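Local structure of SusD-like protein BACOVA_02651 (Bacteroides ovatus, 5E75) at residues R359-E369 and I407-E418. The protein binds polysaccharide at the cell surface and probably captures xyloglucan there before it is transported into the periplasm for degradation. Sequence-based numbering, arbitrary orientation.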
ATOM      1  N   ARG A 359      -4.111  -4.239  -6.581  1.00  8.68           N
ATOM      2  CA  ARG A 359      -4.271  -5.591  -7.101  1.00  8.25           C
ATOM      3  C   ARG A 359      -5.749  -5.983  -7.193  1.00  8.65           C
ATOM      4  O   ARG A 359      -6.582  -5.519  -6.416  1.00  9.29           O
ATOM      5  CB  ARG A 359      -3.551  -6.608  -6.196  1.00  9.88           C
ATOM      6  CG  ARG A 359      -2.063  -6.568  -6.311  1.00  9.34           C
ATOM      7  CD  ARG A 359      -1.406  -7.819  -5.785  1.00  9.73           C
ATOM      8  NE  ARG A 359      -1.320  -7.952  -4.333  1.00  7.83           N
ATOM      9  CZ  ARG A 359      -2.005  -8.828  -3.604  1.00  7.86           C
ATOM     10  NH1 ARG A 359      -2.982  -9.557  -4.135  1.00  8.75           N
ATOM     11  NH2 ARG A 359      -1.737  -8.949  -2.313  1.00  9.25           N
ATOM     12  N   LEU A 360      -6.059  -6.906  -8.096  1.00  9.49           N
ATOM     13  CA  LEU A 360      -7.432  -7.398  -8.232  1.00  9.21           C
ATOM     14  C   LEU A 360      -7.971  -7.976  -6.920  1.00  9.79           C
ATOM     15  O   LEU A 360      -9.161  -7.797  -6.615  1.00  9.76           O
ATOM     16  CB  LEU A 360      -7.508  -8.415  -9.373  1.00 10.15           C
ATOM     17  CG  LEU A 360      -8.895  -8.931  -9.742  1.00  9.97           C
ATOM     18  CD1 LEU A 360      -9.776  -7.837 -10.318  1.00 11.06           C
ATOM     19  CD2 LEU A 360      -8.752 -10.084 -10.707  1.00 11.42           C
ATOM     20  N   ALA A 361      -7.126  -8.622  -6.116  1.00  8.76           N
ATOM     21  CA  ALA A 361      -7.618  -9.181  -4.858  1.00  8.78           C
ATOM     22  C   ALA A 361      -8.176  -8.096  -3.939  1.00  9.47           C
ATOM     23  O   ALA A 361      -9.066  -8.366  -3.144  1.00  9.09           O
ATOM     24  CB  ALA A 361      -6.538  -9.934  -4.151  1.00  8.81           C
ATOM     25  N   ASP A 362      -7.625  -6.891  -4.014  1.00  8.94           N
ATOM     26  CA  ASP A 362      -8.139  -5.753  -3.240  1.00  9.51           C
ATOM     27  C   ASP A 362      -9.582  -5.453  -3.655  1.00  8.61           C
ATOM     28  O   ASP A 362     -10.452  -5.197  -2.817  1.00  9.53           O
ATOM     29  CB  ASP A 362      -7.220  -4.556  -3.495  1.00 10.17           C
ATOM     30  CG  ASP A 362      -7.316  -3.471  -2.461  1.00 14.52           C
ATOM     31  OD1 ASP A 362      -8.357  -3.314  -1.814  1.00 14.99           O
ATOM     32  OD2 ASP A 362      -6.306  -2.757  -2.302  1.00 15.58           O
ATOM     33  N   VAL A 363      -9.836  -5.465  -4.960  1.00  7.97           N
ATOM     34  CA  VAL A 363     -11.179  -5.197  -5.449  1.00  9.00           C
ATOM     35  C   VAL A 363     -12.129  -6.305  -4.980  1.00  9.75           C
ATOM     36  O   VAL A 363     -13.271  -6.014  -4.613  1.00 10.04           O
ATOM     37  CB  VAL A 363     -11.224  -4.996  -6.986  1.00  9.13           C
ATOM     38  CG1 VAL A 363     -12.589  -4.539  -7.420  1.00 11.02           C
ATOM     39  CG2 VAL A 363     -10.185  -3.984  -7.428  1.00 11.29           C
ATOM     40  N   TYR A 364     -11.660  -7.552  -4.974  1.00  8.65           N
ATOM     41  CA  TYR A 364     -12.482  -8.661  -4.463  1.00  9.57           C
ATOM     42  C   TYR A 364     -12.880  -8.414  -3.016  1.00 11.42           C
ATOM     43  O   TYR A 364     -14.049  -8.559  -2.640  1.00 10.12           O
ATOM     44  CB  TYR A 364     -11.732 -10.003  -4.558  1.00  8.83           C
ATOM     45  CG  TYR A 364     -11.641 -10.635  -5.948  1.00  9.29           C
ATOM     46  CD1 TYR A 364     -11.897  -9.907  -7.099  1.00 10.69           C
ATOM     47  CD2 TYR A 364     -11.303 -11.980  -6.099  1.00  9.65           C
ATOM     48  CE1 TYR A 364     -11.821 -10.505  -8.355  1.00 10.46           C
ATOM     49  CE2 TYR A 364     -11.223 -12.562  -7.339  1.00  9.08           C
ATOM     50  CZ  TYR A 364     -11.479 -11.829  -8.466  1.00 10.29           C
ATOM     51  OH  TYR A 364     -11.412 -12.486  -9.677  1.00 11.87           O
ATOM     52  N   LEU A 365     -11.909  -8.069  -2.181  1.00  9.02           N
ATOM     53  CA  LEU A 365     -12.193  -7.863  -0.771  1.00  8.68           C
ATOM     54  C   LEU A 365     -13.015  -6.600  -0.521  1.00  8.60           C
ATOM     55  O   LEU A 365     -13.854  -6.567   0.376  1.00  9.86           O
ATOM     56  CB  LEU A 365     -10.894  -7.844   0.063  1.00  9.57           C
ATOM     57  CG  LEU A 365     -10.118  -9.157   0.082  1.00  9.77           C
ATOM     58  CD1 LEU A 365      -8.811  -8.990   0.820  1.00 12.99           C
ATOM     59  CD2 LEU A 365     -10.902 -10.261   0.706  1.00 11.86           C
ATOM     60  N   THR A 366     -12.780  -5.564  -1.324  1.00  8.91           N
ATOM     61  CA  THR A 366     -13.583  -4.334  -1.254  1.00  9.42           C
ATOM     62  C   THR A 366     -15.044  -4.605  -1.595  1.00  9.75           C
ATOM     63  O   THR A 366     -15.953  -4.122  -0.918  1.00  9.54           O
ATOM     64  CB  THR A 366     -12.995  -3.246  -2.191  1.00  9.16           C
ATOM     65  OG1 THR A 366     -11.708  -2.868  -1.694  1.00 10.45           O
ATOM     66  CG2 THR A 366     -13.854  -1.981  -2.270  1.00 10.30           C
ATOM     67  N   TYR A 367     -15.275  -5.402  -2.625  1.00  9.61           N
ATOM     68  CA  TYR A 367     -16.633  -5.774  -2.985  1.00  8.87           C
ATOM     69  C   TYR A 367     -17.307  -6.511  -1.815  1.00  8.88           C
ATOM     70  O   TYR A 367     -18.444  -6.199  -1.443  1.00  9.87           O
ATOM     71  CB  TYR A 367     -16.604  -6.650  -4.242  1.00 10.50           C
ATOM     72  CG  TYR A 367     -17.955  -7.037  -4.818  1.00 11.02           C
ATOM     73  CD1 TYR A 367     -19.090  -6.272  -4.594  1.00 11.88           C
ATOM     74  CD2 TYR A 367     -18.072  -8.168  -5.603  1.00 10.03           C
ATOM     75  CE1 TYR A 367     -20.321  -6.636  -5.128  1.00 11.81           C
ATOM     76  CE2 TYR A 367     -19.299  -8.542  -6.138  1.00 13.71           C
ATOM     77  CZ  TYR A 367     -20.413  -7.769  -5.896  1.00 12.41           C
ATOM     78  OH  TYR A 367     -21.630  -8.151  -6.427  1.00 14.10           O
ATOM     79  N   ALA A 368     -16.602  -7.465  -1.211  1.00  9.07           N
ATOM     80  CA  ALA A 368     -17.153  -8.197  -0.082  1.00  9.06           C
ATOM     81  C   ALA A 368     -17.545  -7.263   1.056  1.00 10.37           C
ATOM     82  O   ALA A 368     -18.623  -7.390   1.649  1.00  9.73           O
ATOM     83  CB  ALA A 368     -16.161  -9.253   0.419  1.00  9.42           C
ATOM     84  N   GLU A 369     -16.674  -6.315   1.381  1.00  8.87           N
ATOM     85  CA  GLU A 369     -16.926  -5.406   2.490  1.00  8.98           C
ATOM     86  C   GLU A 369     -18.109  -4.492   2.172  1.00  9.84           C
ATOM     87  O   GLU A 369     -18.921  -4.161   3.048  1.00 10.11           O
ATOM     88  CB  GLU A 369     -15.658  -4.593   2.830  1.00  9.35           C
ATOM     89  CG  GLU A 369     -15.767  -3.735   4.069  1.00  9.60           C
ATOM     90  CD  GLU A 369     -14.456  -3.054   4.473  1.00 10.50           C
ATOM     91  OE1 GLU A 369     -13.394  -3.414   3.936  1.00 11.00           O
ATOM     92  OE2 GLU A 369     -14.504  -2.184   5.366  1.00 12.42           O
ATOM     93  N   ILE A 407     -12.914  -9.609   7.558  1.00 10.48           N
ATOM     94  CA  ILE A 407     -12.378  -8.785   6.479  1.00 10.70           C
ATOM     95  C   ILE A 407     -11.089  -8.091   6.897  1.00  9.28           C
ATOM     96  O   ILE A 407     -10.125  -8.045   6.118  1.00  8.79           O
ATOM     97  CB  ILE A 407     -13.422  -7.773   5.985  1.00  9.74           C
ATOM     98  CG1 ILE A 407     -14.569  -8.559   5.348  1.00 14.31           C
ATOM     99  CG2 ILE A 407     -12.810  -6.789   4.997  1.00 11.16           C
ATOM    100  CD1 ILE A 407     -15.765  -7.751   4.928  1.00 15.55           C
ATOM    101  N   ILE A 408     -11.041  -7.586   8.122  1.00  8.36           N
ATOM    102  CA  ILE A 408      -9.835  -6.939   8.625  1.00  8.58           C
ATOM    103  C   ILE A 408      -8.669  -7.931   8.594  1.00  9.00           C
ATOM    104  O   ILE A 408      -7.575  -7.609   8.130  1.00 10.22           O
ATOM    105  CB  ILE A 408     -10.029  -6.352  10.045  1.00  9.52           C
ATOM    106  CG1 ILE A 408     -11.017  -5.184   9.988  1.00  9.28           C
ATOM    107  CG2 ILE A 408      -8.686  -5.918  10.646  1.00  9.72           C
ATOM    108  CD1 ILE A 408     -11.526  -4.732  11.373  1.00 12.43           C
ATOM    109  N   ARG A 409      -8.890  -9.149   9.088  1.00  8.54           N
ATOM    110  CA  ARG A 409      -7.824 -10.131   9.145  1.00  8.61           C
ATOM    111  C   ARG A 409      -7.396 -10.522   7.748  1.00  8.64           C
ATOM    112  O   ARG A 409      -6.210 -10.631   7.476  1.00  8.96           O
ATOM    113  CB  ARG A 409      -8.281 -11.373   9.925  1.00  8.52           C
ATOM    114  CG  ARG A 409      -7.179 -12.385  10.205  1.00  9.28           C
ATOM    115  CD  ARG A 409      -7.698 -13.534  11.048  1.00  9.54           C
ATOM    116  NE  ARG A 409      -6.594 -14.357  11.503  1.00 10.20           N
ATOM    117  CZ  ARG A 409      -6.676 -15.334  12.397  1.00 10.00           C
ATOM    118  NH1 ARG A 409      -7.831 -15.644  12.950  1.00 12.76           N
ATOM    119  NH2 ARG A 409      -5.582 -15.988  12.740  1.00 10.42           N
ATOM    120  N   GLU A 410      -8.365 -10.727   6.868  1.00  8.78           N
ATOM    121  CA  GLU A 410      -8.090 -11.180   5.519  1.00  8.86           C
ATOM    122  C   GLU A 410      -7.278 -10.140   4.757  1.00  9.15           C
ATOM    123  O   GLU A 410      -6.332 -10.484   4.042  1.00  8.97           O
ATOM    124  CB  GLU A 410      -9.378 -11.521   4.753  1.00  9.13           C
ATOM    125  CG  GLU A 410      -9.134 -12.457   3.562  1.00 10.03           C
ATOM    126  CD  GLU A 410      -8.619 -13.822   3.981  1.00 11.30           C
ATOM    127  OE1 GLU A 410      -8.913 -14.253   5.128  1.00 11.94           O
ATOM    128  OE2 GLU A 410      -7.931 -14.465   3.164  1.00 11.75           O
ATOM    129  N   ARG A 411      -7.628  -8.861   4.910  1.00  8.21           N
ATOM    130  CA  ARG A 411      -6.867  -7.819   4.243  1.00  8.19           C
ATOM    131  C   ARG A 411      -5.443  -7.742   4.787  1.00  8.37           C
ATOM    132  O   ARG A 411      -4.493  -7.598   4.012  1.00  9.07           O
ATOM    133  CB  ARG A 411      -7.573  -6.468   4.349  1.00  8.52           C
ATOM    134  CG  ARG A 411      -8.829  -6.383   3.505  1.00 13.99           C
ATOM    135  CD  ARG A 411      -9.431  -4.986   3.529  1.00 15.25           C
ATOM    136  NE  ARG A 411      -8.597  -4.053   2.794  1.00 10.90           N
ATOM    137  CZ  ARG A 411      -8.669  -3.825   1.486  1.00 11.23           C
ATOM    138  NH1 ARG A 411      -9.607  -4.364   0.731  1.00 10.66           N
ATOM    139  NH2 ARG A 411      -7.816  -2.981   0.915  1.00 18.91           N
ATOM    140  N   ARG A 412      -5.263  -7.826   6.098  1.00  7.87           N
ATOM    141  CA  ARG A 412      -3.915  -7.764   6.651  1.00  7.75           C
ATOM    142  C   ARG A 412      -3.018  -8.836   6.051  1.00  8.26           C
ATOM    143  O   ARG A 412      -1.876  -8.540   5.663  1.00  8.70           O
ATOM    144  CB  ARG A 412      -3.930  -7.862   8.183  1.00  9.24           C
ATOM    145  CG  ARG A 412      -4.475  -6.623   8.871  1.00  7.89           C
ATOM    146  CD  ARG A 412      -4.330  -6.655  10.384  1.00  8.50           C
ATOM    147  NE  ARG A 412      -2.920  -6.596  10.769  1.00  9.02           N
ATOM    148  CZ  ARG A 412      -2.445  -6.849  11.989  1.00  9.57           C
ATOM    149  NH1 ARG A 412      -3.249  -7.189  12.997  1.00  9.67           N
ATOM    150  NH2 ARG A 412      -1.135  -6.790  12.197  1.00  9.47           N
ATOM    151  N   VAL A 413      -3.508 -10.081   5.980  1.00  8.39           N
ATOM    152  CA  VAL A 413      -2.694 -11.169   5.474  1.00  8.60           C
ATOM    153  C   VAL A 413      -2.553 -11.152   3.949  1.00  9.32           C
ATOM    154  O   VAL A 413      -1.525 -11.564   3.429  1.00  9.96           O
ATOM    155  CB  VAL A 413      -3.152 -12.588   5.962  1.00  8.80           C
ATOM    156  CG1 VAL A 413      -3.077 -12.721   7.476  1.00 11.17           C
ATOM    157  CG2 VAL A 413      -4.529 -12.925   5.520  1.00  9.86           C
ATOM    158  N   GLU A 414      -3.549 -10.669   3.233  1.00  7.61           N
ATOM    159  CA  GLU A 414      -3.423 -10.566   1.787  1.00  8.24           C
ATOM    160  C   GLU A 414      -2.403  -9.498   1.407  1.00  8.65           C
ATOM    161  O   GLU A 414      -1.654  -9.683   0.437  1.00  8.54           O
ATOM    162  CB  GLU A 414      -4.783 -10.275   1.156  1.00  8.35           C
ATOM    163  CG  GLU A 414      -4.775 -10.235  -0.370  1.00  8.23           C
ATOM    164  CD  GLU A 414      -4.416 -11.538  -1.036  1.00  9.22           C
ATOM    165  OE1 GLU A 414      -4.553 -12.620  -0.410  1.00  8.64           O
ATOM    166  OE2 GLU A 414      -4.014 -11.490  -2.222  1.00  9.14           O
ATOM    167  N   PHE A 415      -2.338  -8.414   2.179  1.00  7.73           N
ATOM    168  CA  PHE A 415      -1.571  -7.223   1.761  1.00  8.26           C
ATOM    169  C   PHE A 415      -0.382  -6.881   2.656  1.00  9.06           C
ATOM    170  O   PHE A 415       0.173  -5.789   2.563  1.00  8.77           O
ATOM    171  CB  PHE A 415      -2.488  -6.002   1.561  1.00  8.15           C
ATOM    172  CG  PHE A 415      -3.529  -6.237   0.535  1.00  7.72           C
ATOM    173  CD1 PHE A 415      -3.165  -6.366  -0.792  1.00 11.94           C
ATOM    174  CD2 PHE A 415      -4.849  -6.381   0.879  1.00  9.60           C
ATOM    175  CE1 PHE A 415      -4.121  -6.657  -1.745  1.00 12.43           C
ATOM    176  CE2 PHE A 415      -5.803  -6.640  -0.066  1.00 12.67           C
ATOM    177  CZ  PHE A 415      -5.436  -6.782  -1.371  1.00 12.19           C
ATOM    178  N   GLY A 416       0.036  -7.812   3.504  1.00  8.02           N
ATOM    179  CA  GLY A 416       1.190  -7.572   4.354  1.00  8.21           C
ATOM    180  C   GLY A 416       2.420  -7.174   3.558  1.00  8.63           C
ATOM    181  O   GLY A 416       2.717  -7.767   2.518  1.00  8.23           O
ATOM    182  N   MET A 417       3.125  -6.149   4.042  1.00  9.02           N
ATOM    183  CA  MET A 417       4.354  -5.655   3.398  1.00  7.98           C
ATOM    184  C   MET A 417       4.118  -5.139   1.979  1.00  9.41           C
ATOM    185  O   MET A 417       5.035  -5.080   1.175  1.00 10.38           O
ATOM    186  CB  MET A 417       5.481  -6.703   3.451  1.00  8.31           C
ATOM    187  CG  MET A 417       5.924  -7.075   4.868  1.00 10.49           C
ATOM    188  SD  MET A 417       6.251  -5.667   5.947  1.00  9.85           S
ATOM    189  CE  MET A 417       7.354  -4.678   4.913  1.00 11.24           C
ATOM    190  N   GLU A 418       2.898  -4.695   1.692  1.00  8.10           N
ATOM    191  CA  GLU A 418       2.600  -3.971   0.446  1.00  7.97           C
ATOM    192  C   GLU A 418       2.297  -2.499   0.703  1.00  7.86           C
ATOM    193  O   GLU A 418       1.871  -1.786  -0.201  1.00  8.90           O
ATOM    194  CB  GLU A 418       1.450  -4.619  -0.335  1.00 10.54           C
ATOM    195  CG  GLU A 418       1.860  -5.961  -0.900  1.00 11.33           C
ATOM    196  CD  GLU A 418       0.760  -6.681  -1.650  1.00 10.17           C
ATOM    197  OE1 GLU A 418       0.130  -6.094  -2.571  1.00 12.60           O
ATOM    198  OE2 GLU A 418       0.590  -7.866  -1.331  1.00 10.01           O
TER
HETATM  199  O   HOH W   1     -12.241  -4.867   1.952  1.00 11.81           O
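Arg-359, at the N-cap of helix 360-372, reaches across to the C-terminal end of helix 404-415 in the helical SusD-family fold; residues 360-369 run antiparallel to 407-415 (174°). Its guanidinium meets Glu-418 side-on: NE to OE1 at 2.9 Å, NH2 to OE2 at 2.7 Å, both on syn lone pairs. NH1 takes the anti lone pair of Glu-414 OE2 at 2.9 Å. The bend at chi3 (-76°) turns the flat group so that Phe-415 CE1 lies over one of its faces, off centre, the planes 40° apart. A leucine in place of this arginine would probably leave the carboxylates of Glu-414 and Glu-418 without their shared counter-charge, though Arg-299 still pairs with Glu-414 and Lys-332 with Glu-418. The Phe-415 ring meets the other helix edge-on, CZ 3.4 Å from Asp-362 N, which lies in the ring plane. Further along, Leu-365 fits as a knob among Glu-410, Arg-411, Glu-414 and Phe-415, its CD1 3.7 Å from Arg-411 CG. Arg-411 runs alongside it in the reverse sense and brings NH1 and NH2 end-on to Asp-362 OD1, from one face of the carboxylate; Lys-189 holds OD2. A water accepts from Arg-411 NH1 and donates to Glu-369, whose OE2 is paired with Arg-203, at OE1 (2.7 Å).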